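Local atomic coordinates of CELL WALL surface anchor family protein (Streptococcus pneumoniae, PDB entry 2WW8), a protein that serves as the pilus adhesin of the pneumococcus, RrgA, and probably attaches the bacterium to host cells through an integrin-like domain. Residues 50-55 / 727-732; 172-177 / 191-196; 448-453 / 510-515. All blocks are in the same frame, centred on the assembly; numbering follows the deposited sequence.

Contact 1. Residues 50-55 / 727-732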
# COMPACT_ATOMS: atom_id res chain seq x y z
N VAL A 50 -15.64 31.95 -24.51
CA VAL A 50 -16.00 33.22 -23.88
C VAL A 50 -17.52 33.38 -23.81
O VAL A 50 -18.23 32.93 -24.70
CB VAL A 50 -15.30 34.43 -24.56
CG1 VAL A 50 -15.83 34.66 -25.98
CG2 VAL A 50 -15.43 35.67 -23.68
N VAL A 51 -18.01 33.97 -22.73
CA VAL A 51 -19.45 34.10 -22.51
C VAL A 51 -19.76 35.58 -22.22
O VAL A 51 -18.99 36.25 -21.52
CB VAL A 51 -19.92 33.13 -21.36
CG1 VAL A 51 -21.35 33.41 -20.89
CG2 VAL A 51 -19.72 31.65 -21.74
N ILE A 52 -20.85 36.12 -22.78
CA ILE A 52 -21.28 37.50 -22.52
C ILE A 52 -22.70 37.58 -21.96
O ILE A 52 -23.64 37.03 -22.53
CB ILE A 52 -21.22 38.45 -23.73
CG1 ILE A 52 -19.88 38.38 -24.48
CG2 ILE A 52 -21.38 39.88 -23.25
CD1 ILE A 52 -19.89 37.47 -25.70
N LYS A 53 -22.81 38.25 -20.82
CA LYS A 53 -24.08 38.56 -20.18
C LYS A 53 -24.36 40.05 -20.37
O LYS A 53 -23.41 40.85 -20.34
CB LYS A 53 -24.05 38.29 -18.67
CG LYS A 53 -24.13 36.83 -18.27
CD LYS A 53 -24.30 36.69 -16.77
CE LYS A 53 -24.67 35.26 -16.45
NZ LYS A 53 -25.35 35.20 -15.13
N GLU A 54 -25.65 40.38 -20.54
CA GLU A 54 -26.13 41.78 -20.56
C GLU A 54 -27.18 42.05 -19.47
O GLU A 54 -28.17 41.33 -19.35
CB GLU A 54 -26.66 42.15 -21.94
CG GLU A 54 -25.64 41.94 -23.06
CD GLU A 54 -25.79 42.95 -24.19
OE1 GLU A 54 -26.89 43.54 -24.30
OE2 GLU A 54 -24.81 43.13 -24.96
N THR A 55 -26.92 43.09 -18.67
CA THR A 55 -27.93 43.57 -17.71
C THR A 55 -28.48 44.97 -18.03
O THR A 55 -27.89 45.74 -18.80
CB THR A 55 -27.42 43.53 -16.24
OG1 THR A 55 -26.33 44.45 -16.09
CG2 THR A 55 -27.04 42.09 -15.83
N ILE A 727 -17.85 38.19 -19.55
CA ILE A 727 -18.12 39.63 -19.52
C ILE A 727 -19.58 39.93 -19.20
O ILE A 727 -20.50 39.35 -19.79
CB ILE A 727 -17.82 40.37 -20.81
CG1 ILE A 727 -16.39 40.10 -21.26
CG2 ILE A 727 -17.91 41.86 -20.54
CD1 ILE A 727 -16.30 39.75 -22.71
N THR A 728 -19.77 40.83 -18.24
CA THR A 728 -21.08 41.39 -17.96
C THR A 728 -21.12 42.81 -18.53
O THR A 728 -20.29 43.68 -18.20
CB THR A 728 -21.47 41.28 -16.47
OG1 THR A 728 -21.50 39.89 -16.13
CG2 THR A 728 -22.86 41.87 -16.21
N ILE A 729 -22.08 43.02 -19.42
CA ILE A 729 -22.31 44.36 -19.97
C ILE A 729 -23.54 45.00 -19.35
O ILE A 729 -24.65 44.48 -19.44
CB ILE A 729 -22.37 44.39 -21.50
CG1 ILE A 729 -20.94 44.29 -22.05
CG2 ILE A 729 -22.99 45.71 -21.95
CD1 ILE A 729 -20.86 43.68 -23.43
N SER A 730 -23.28 46.13 -18.69
CA SER A 730 -24.33 47.04 -18.26
C SER A 730 -24.82 47.93 -19.41
O SER A 730 -24.10 48.80 -19.91
CB SER A 730 -23.85 47.88 -17.09
OG SER A 730 -23.86 47.07 -15.94
N LYS A 731 -26.05 47.72 -19.84
CA LYS A 731 -26.56 48.43 -21.01
C LYS A 731 -27.34 49.68 -20.59
O LYS A 731 -27.95 49.69 -19.50
CB LYS A 731 -27.36 47.43 -21.86
CG LYS A 731 -26.52 46.50 -22.74
CD LYS A 731 -26.81 46.70 -24.25
CE LYS A 731 -25.89 47.68 -25.00
NZ LYS A 731 -24.39 47.49 -24.92
N GLU A 732 -27.31 50.75 -21.40
CA GLU A 732 -28.11 51.96 -21.14
C GLU A 732 -29.43 51.92 -21.91
O GLU A 732 -29.44 51.78 -23.14
CB GLU A 732 -27.40 53.29 -21.48
CG GLU A 732 -25.89 53.40 -21.23
CD GLU A 732 -25.51 53.77 -19.79
OE1 GLU A 732 -25.99 54.81 -19.29
OE2 GLU A 732 -24.70 53.02 -19.17
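Lys53 uses both its backbone groups on strand 724-730: its N gives a nearly straight bond to Ile727 O (2.8 Å, 170°), and its O takes the bond from Ile729 N (2.7 Å). Five backbone hydrogen bonds join the segments in all. Ile729 O accepts Thr55 N at 2.8 Å, and Thr55 O accepts Lys731 N at 2.9 Å. The bond from Ile727 N to Val51 O is the most bent of the five, at 138°. The pairing is parallel, between the first strand of a prealbumin-like domain and strand 724-730, which arrives from far along the chain; strands 88-94 and 135-137 complete a mixed four-stranded sheet. Ile52 turns its other backbone side to Ala89. On the face bearing Ile52, Glu54, Ile727 and Ile729, Ile52 CG2 lies beside Ile729 CD1 at 3.8 Å, the two side chains running the same way. Glu54, bent at chi2 (-148°), lays OE1 against the aliphatic part of Lys731, 3.2 Å from its CD, while Glu54 OE2 is 4.4 Å from Lys731 NZ, too far for a salt bridge. Lys731 NZ makes a long, weak ion pair with Glu103, whose carboxylate lies close to that of Glu54; the lysine would probably ease that repulsion.

Contact 2. Residues 172-177 / 191-196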
# COMPACT_ATOMS: atom_id res chain seq x y z
N HIS A 172 -13.20 13.25 -11.92
CA HIS A 172 -11.97 13.18 -11.13
C HIS A 172 -10.82 13.89 -11.82
O HIS A 172 -10.68 13.88 -13.06
CB HIS A 172 -11.62 11.72 -10.83
CG HIS A 172 -12.46 11.10 -9.76
ND1 HIS A 172 -13.79 10.76 -9.95
CD2 HIS A 172 -12.16 10.75 -8.49
CE1 HIS A 172 -14.27 10.24 -8.83
NE2 HIS A 172 -13.30 10.21 -7.93
N LYS A 173 -9.97 14.47 -10.99
CA LYS A 173 -8.81 15.25 -11.43
C LYS A 173 -7.47 14.47 -11.44
O LYS A 173 -6.48 14.92 -12.02
CB LYS A 173 -8.74 16.55 -10.63
CG LYS A 173 -9.72 17.57 -11.17
CD LYS A 173 -9.87 18.79 -10.29
CE LYS A 173 -8.66 19.70 -10.43
NZ LYS A 173 -8.92 21.08 -9.91
N ALA A 174 -7.48 13.28 -10.85
CA ALA A 174 -6.23 12.54 -10.70
C ALA A 174 -6.46 11.04 -10.73
O ALA A 174 -7.53 10.57 -10.30
CB ALA A 174 -5.55 12.91 -9.39
N LEU A 175 -5.43 10.34 -11.24
CA LEU A 175 -5.39 8.88 -11.47
C LEU A 175 -4.10 8.27 -10.92
O LEU A 175 -3.00 8.82 -11.11
CB LEU A 175 -5.50 8.48 -12.96
CG LEU A 175 -6.66 9.13 -13.76
CD1 LEU A 175 -6.50 8.94 -15.26
CD2 LEU A 175 -8.04 8.66 -13.31
N ASN A 176 -4.27 7.12 -10.26
CA ASN A 176 -3.16 6.33 -9.79
C ASN A 176 -3.12 5.03 -10.58
O ASN A 176 -4.16 4.53 -11.03
CB ASN A 176 -3.32 6.00 -8.31
CG ASN A 176 -2.60 6.99 -7.39
OD1 ASN A 176 -1.67 7.70 -7.80
ND2 ASN A 176 -3.05 7.05 -6.13
N PRO A 177 -1.91 4.47 -10.71
CA PRO A 177 -1.78 3.11 -11.17
C PRO A 177 -2.43 2.20 -10.15
O PRO A 177 -2.43 2.51 -8.94
CB PRO A 177 -0.27 2.83 -11.10
CG PRO A 177 0.33 3.98 -10.36
CD PRO A 177 -0.61 5.15 -10.48
N LYS A 191 4.84 3.71 -6.71
CA LYS A 191 4.70 5.13 -6.96
C LYS A 191 3.22 5.49 -6.99
O LYS A 191 2.40 4.80 -7.64
CB LYS A 191 5.31 5.51 -8.29
CG LYS A 191 5.30 7.06 -8.45
CD LYS A 191 6.26 7.52 -9.53
CE LYS A 191 6.02 9.00 -9.75
NZ LYS A 191 6.68 9.38 -11.02
N ARG A 192 2.82 6.53 -6.27
CA ARG A 192 1.40 6.93 -6.28
C ARG A 192 1.25 8.38 -5.84
O ARG A 192 2.14 8.95 -5.23
CB ARG A 192 0.56 6.01 -5.37
CG ARG A 192 0.93 6.12 -3.88
CD ARG A 192 -0.16 5.55 -3.01
NE ARG A 192 0.29 5.59 -1.61
CZ ARG A 192 -0.50 5.53 -0.54
NH1 ARG A 192 -1.80 5.38 -0.74
NH2 ARG A 192 -0.01 5.60 0.70
N ILE A 193 0.10 8.97 -6.13
CA ILE A 193 -0.33 10.18 -5.43
C ILE A 193 -0.87 9.59 -4.12
O ILE A 193 -1.73 8.70 -4.15
CB ILE A 193 -1.41 10.95 -6.25
CG1 ILE A 193 -0.82 11.57 -7.53
CG2 ILE A 193 -2.04 12.08 -5.39
CD1 ILE A 193 -1.87 11.81 -8.60
N TYR A 194 -0.34 10.02 -2.96
CA TYR A 194 -0.87 9.50 -1.69
C TYR A 194 -1.75 10.50 -0.93
O TYR A 194 -2.39 10.18 0.09
CB TYR A 194 0.24 9.02 -0.76
CG TYR A 194 1.04 10.15 -0.13
CD1 TYR A 194 1.97 10.88 -0.85
CD2 TYR A 194 0.85 10.47 1.21
CE1 TYR A 194 2.70 11.89 -0.26
CE2 TYR A 194 1.53 11.47 1.83
CZ TYR A 194 2.46 12.17 1.09
OH TYR A 194 3.15 13.16 1.73
N GLN A 195 -1.76 11.73 -1.40
CA GLN A 195 -2.67 12.73 -0.88
C GLN A 195 -2.86 13.88 -1.85
O GLN A 195 -1.97 14.20 -2.64
CB GLN A 195 -2.24 13.26 0.50
CG GLN A 195 -0.91 14.01 0.54
CD GLN A 195 -0.55 14.50 1.96
OE1 GLN A 195 -1.10 14.02 2.95
NE2 GLN A 195 0.35 15.46 2.05
N VAL A 196 -4.03 14.49 -1.74
CA VAL A 196 -4.40 15.71 -2.44
C VAL A 196 -4.14 16.83 -1.41
O VAL A 196 -4.81 16.86 -0.36
CB VAL A 196 -5.89 15.56 -2.87
CG1 VAL A 196 -6.45 16.77 -3.64
CG2 VAL A 196 -6.04 14.25 -3.67
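The carboxamide of Asn176 meets the backbone of Ile193 through both polar atoms at its edge. Ile193 N donates to Asn176 OD1 at 2.7 Å, reaching a lone pair in the carbonyl plane, and Asn176 ND2 returns a nearly straight bond to Ile193 O at 2.9 Å. That acceptor sits 4° out of the amide plane, and with one bond at each end the flat group is fixed in rotation. The guanidinium of Arg192 carries Tyr194 CB over one face, 3.4 Å above the plane, nearer the edge than the centre; its NE forms a salt bridge with Glu207. The two segments belong to the antiparallel hairpin of strands 171-184 and 187-196, but here the short strand segments run 136° apart N to C, with axes no closer than 6.5 Å, and the Asn176 side chain replaces direct backbone pairing. Beside the amide, Ala174 CB meets Ile193 CD1 at 3.9 Å, and both side chains touch Ile718. Pro177 packs its ring on strand 187-196, CG lying 3.5 Å from Lys191 O, a buried carbonyl with no partner in the model. Lys191 NZ forms an intramolecular isopeptide bond with Asn695 CG, as known in Gram-positive pilins, and is hydrogen-bonded to Thr698 OG1.

Contact 3. Residues 448-453 / 510-515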
# COMPACT_ATOMS: atom_id res chain seq x y z
N TYR A 448 21.20 -40.44 31.15
CA TYR A 448 22.20 -40.74 30.17
C TYR A 448 22.92 -42.05 30.51
O TYR A 448 23.37 -42.74 29.61
CB TYR A 448 23.22 -39.60 30.20
CG TYR A 448 24.35 -39.69 29.21
CD1 TYR A 448 24.14 -39.31 27.87
CD2 TYR A 448 25.62 -40.11 29.63
CE1 TYR A 448 25.20 -39.38 26.93
CE2 TYR A 448 26.69 -40.19 28.71
CZ TYR A 448 26.46 -39.80 27.37
OH TYR A 448 27.47 -39.84 26.44
N GLN A 449 23.06 -42.35 31.80
CA GLN A 449 23.68 -43.60 32.23
C GLN A 449 22.73 -44.77 32.06
O GLN A 449 21.50 -44.67 32.11
CB GLN A 449 24.16 -43.48 33.69
CG GLN A 449 25.18 -42.33 33.95
CD GLN A 449 26.52 -42.53 33.21
OE1 GLN A 449 26.98 -43.67 32.99
NE2 GLN A 449 27.16 -41.41 32.87
N MET A 450 23.34 -45.92 31.84
CA MET A 450 22.67 -47.19 31.99
C MET A 450 23.30 -47.79 33.27
O MET A 450 24.49 -48.07 33.29
CB MET A 450 22.94 -48.12 30.81
CG MET A 450 22.48 -47.54 29.47
SD MET A 450 23.10 -48.59 28.15
CE MET A 450 22.42 -47.82 26.64
N PHE A 451 22.53 -47.97 34.33
CA PHE A 451 23.11 -48.20 35.66
C PHE A 451 23.75 -49.58 35.70
O PHE A 451 23.19 -50.53 35.13
CB PHE A 451 22.00 -48.10 36.71
CG PHE A 451 21.33 -46.76 36.72
CD1 PHE A 451 22.07 -45.60 36.88
CD2 PHE A 451 19.96 -46.65 36.51
CE1 PHE A 451 21.49 -44.35 36.83
CE2 PHE A 451 19.34 -45.41 36.48
CZ PHE A 451 20.09 -44.25 36.64
N THR A 452 24.89 -49.68 36.36
CA THR A 452 25.56 -50.95 36.56
C THR A 452 25.21 -51.56 37.93
O THR A 452 25.62 -52.69 38.23
CB THR A 452 27.08 -50.79 36.46
OG1 THR A 452 27.47 -49.92 37.51
CG2 THR A 452 27.48 -50.12 35.17
N ASP A 453 24.47 -50.84 38.78
CA ASP A 453 23.91 -51.36 40.07
C ASP A 453 22.38 -51.27 39.92
O ASP A 453 21.87 -50.18 39.63
CB ASP A 453 24.38 -50.41 41.17
CG ASP A 453 23.87 -50.75 42.58
OD1 ASP A 453 22.99 -51.63 42.78
OD2 ASP A 453 24.41 -50.11 43.51
N ALA A 510 33.01 -56.52 27.31
CA ALA A 510 32.32 -55.28 26.92
C ALA A 510 30.97 -55.13 27.63
O ALA A 510 30.23 -56.12 27.80
CB ALA A 510 32.15 -55.22 25.38
N LYS A 511 30.65 -53.90 28.02
CA LYS A 511 29.41 -53.60 28.71
C LYS A 511 29.05 -52.19 28.30
O LYS A 511 29.91 -51.32 28.36
CB LYS A 511 29.56 -53.74 30.23
CG LYS A 511 28.20 -53.52 30.96
CD LYS A 511 28.34 -53.57 32.51
CE LYS A 511 28.88 -54.88 33.10
NZ LYS A 511 28.94 -54.74 34.60
N ILE A 512 27.81 -52.01 27.84
CA ILE A 512 27.34 -50.68 27.45
C ILE A 512 26.72 -50.00 28.66
O ILE A 512 25.86 -50.59 29.33
CB ILE A 512 26.26 -50.77 26.33
CG1 ILE A 512 26.75 -51.77 25.21
CG2 ILE A 512 25.81 -49.30 25.86
CD1 ILE A 512 28.12 -51.46 24.48
N THR A 513 27.17 -48.77 28.95
CA THR A 513 26.83 -48.16 30.25
C THR A 513 26.24 -46.75 30.11
O THR A 513 26.02 -46.06 31.11
CB THR A 513 28.07 -48.13 31.23
OG1 THR A 513 29.10 -47.26 30.74
CG2 THR A 513 28.66 -49.54 31.47
N ASN A 514 26.02 -46.28 28.87
CA ASN A 514 25.30 -45.02 28.73
C ASN A 514 24.67 -44.97 27.33
O ASN A 514 25.00 -45.81 26.48
CB ASN A 514 26.27 -43.82 28.95
CG ASN A 514 27.39 -43.79 27.91
OD1 ASN A 514 27.18 -43.46 26.74
ND2 ASN A 514 28.58 -44.12 28.32
N HIS A 515 23.75 -44.03 27.10
CA HIS A 515 23.05 -43.91 25.83
C HIS A 515 23.87 -43.10 24.80
O HIS A 515 23.52 -43.12 23.63
CB HIS A 515 21.68 -43.24 26.05
CG HIS A 515 20.81 -44.08 26.92
ND1 HIS A 515 20.24 -45.28 26.53
CD2 HIS A 515 20.54 -43.96 28.24
CE1 HIS A 515 19.63 -45.84 27.56
NE2 HIS A 515 19.80 -45.05 28.61
O HOH W 1 28.90 -44.61 31.37
O HOH W 2 19.22 -45.73 31.34
O HOH W 3 26.47 -54.37 35.62
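Met450 N and Thr513 O form one of two direct hydrogen bonds that join a pair of loops running roughly antiparallel, with a single backbone bridge between Gln449 and Asn514. The loops belong to a region whose parallel sheet resembles an integrin I (von Willebrand A) domain; the Tyr448 side chain is about 11 Å from the bound magnesium ion, whose ligands include Ser234, Ser236 and Asp387. Asn514 precedes the turn into helix 516-526, and its OD1 caps the backbone N of Asp517. The Met450 bond is straight at its hydrogen (174°), yet its donor stands above the carbonyl plane of Thr513. The other bond runs from His515 N to Tyr448 O.

The Met450 side chain lies between the loops. Its CB rests on the carbonyl group of Thr513. CG, anti to the carbonyl carbon (chi1 -59°), sits over one face of the His515 imidazole in a CH-pi contact, 4.0 Å from the ring centroid. Beyond it the chain runs extended, carrying SD past the same ring, above its face at a distance, to touch Ile512 CG2 at 3.6 Å. CE touches both Asn514 O and His515 ND1, each at 3.3 Å; ND1 is hydrogen-bonded to Ser393 OG.

Alongside, the Tyr448 ring and the Asn514 amide point the same way with planes 4° apart, and Tyr448 OH is 3.6 Å from Asn514 OD1. Three waters also bridge the loops. One donates to Gln449 OE1, accepts from Asn514 ND2 and bonds Thr513 OG1; Gln449 NE2 is held separately by Gly546 O. A second, in the His515 ring plane at its edge, bonds NE2 and probably donates to Gln449 O. A third accepts from Lys511 NZ at 2.7 Å while donating to Thr452 O.

The three contacts are strung along an elongated molecule: the centres of contacts 1 and 3 lie about 115 Å apart, on opposite sides of the chain's centre, and no two touch. Contact 2, nearest that centre, is buried, whereas contacts 1 and 3 are only partly so. Both contacts 1 and 2 join strands, but 50-55 / 727-732 closes a very long excursion of the chain with regular backbone bonding, while 172-177 / 191-196 lies within one hairpin and relies on a side-chain amide. Contact 3 joins loops, where two backbone bonds are accompanied by a methionine, a histidine ring and bridging waters. No two contacts share a strand or helix.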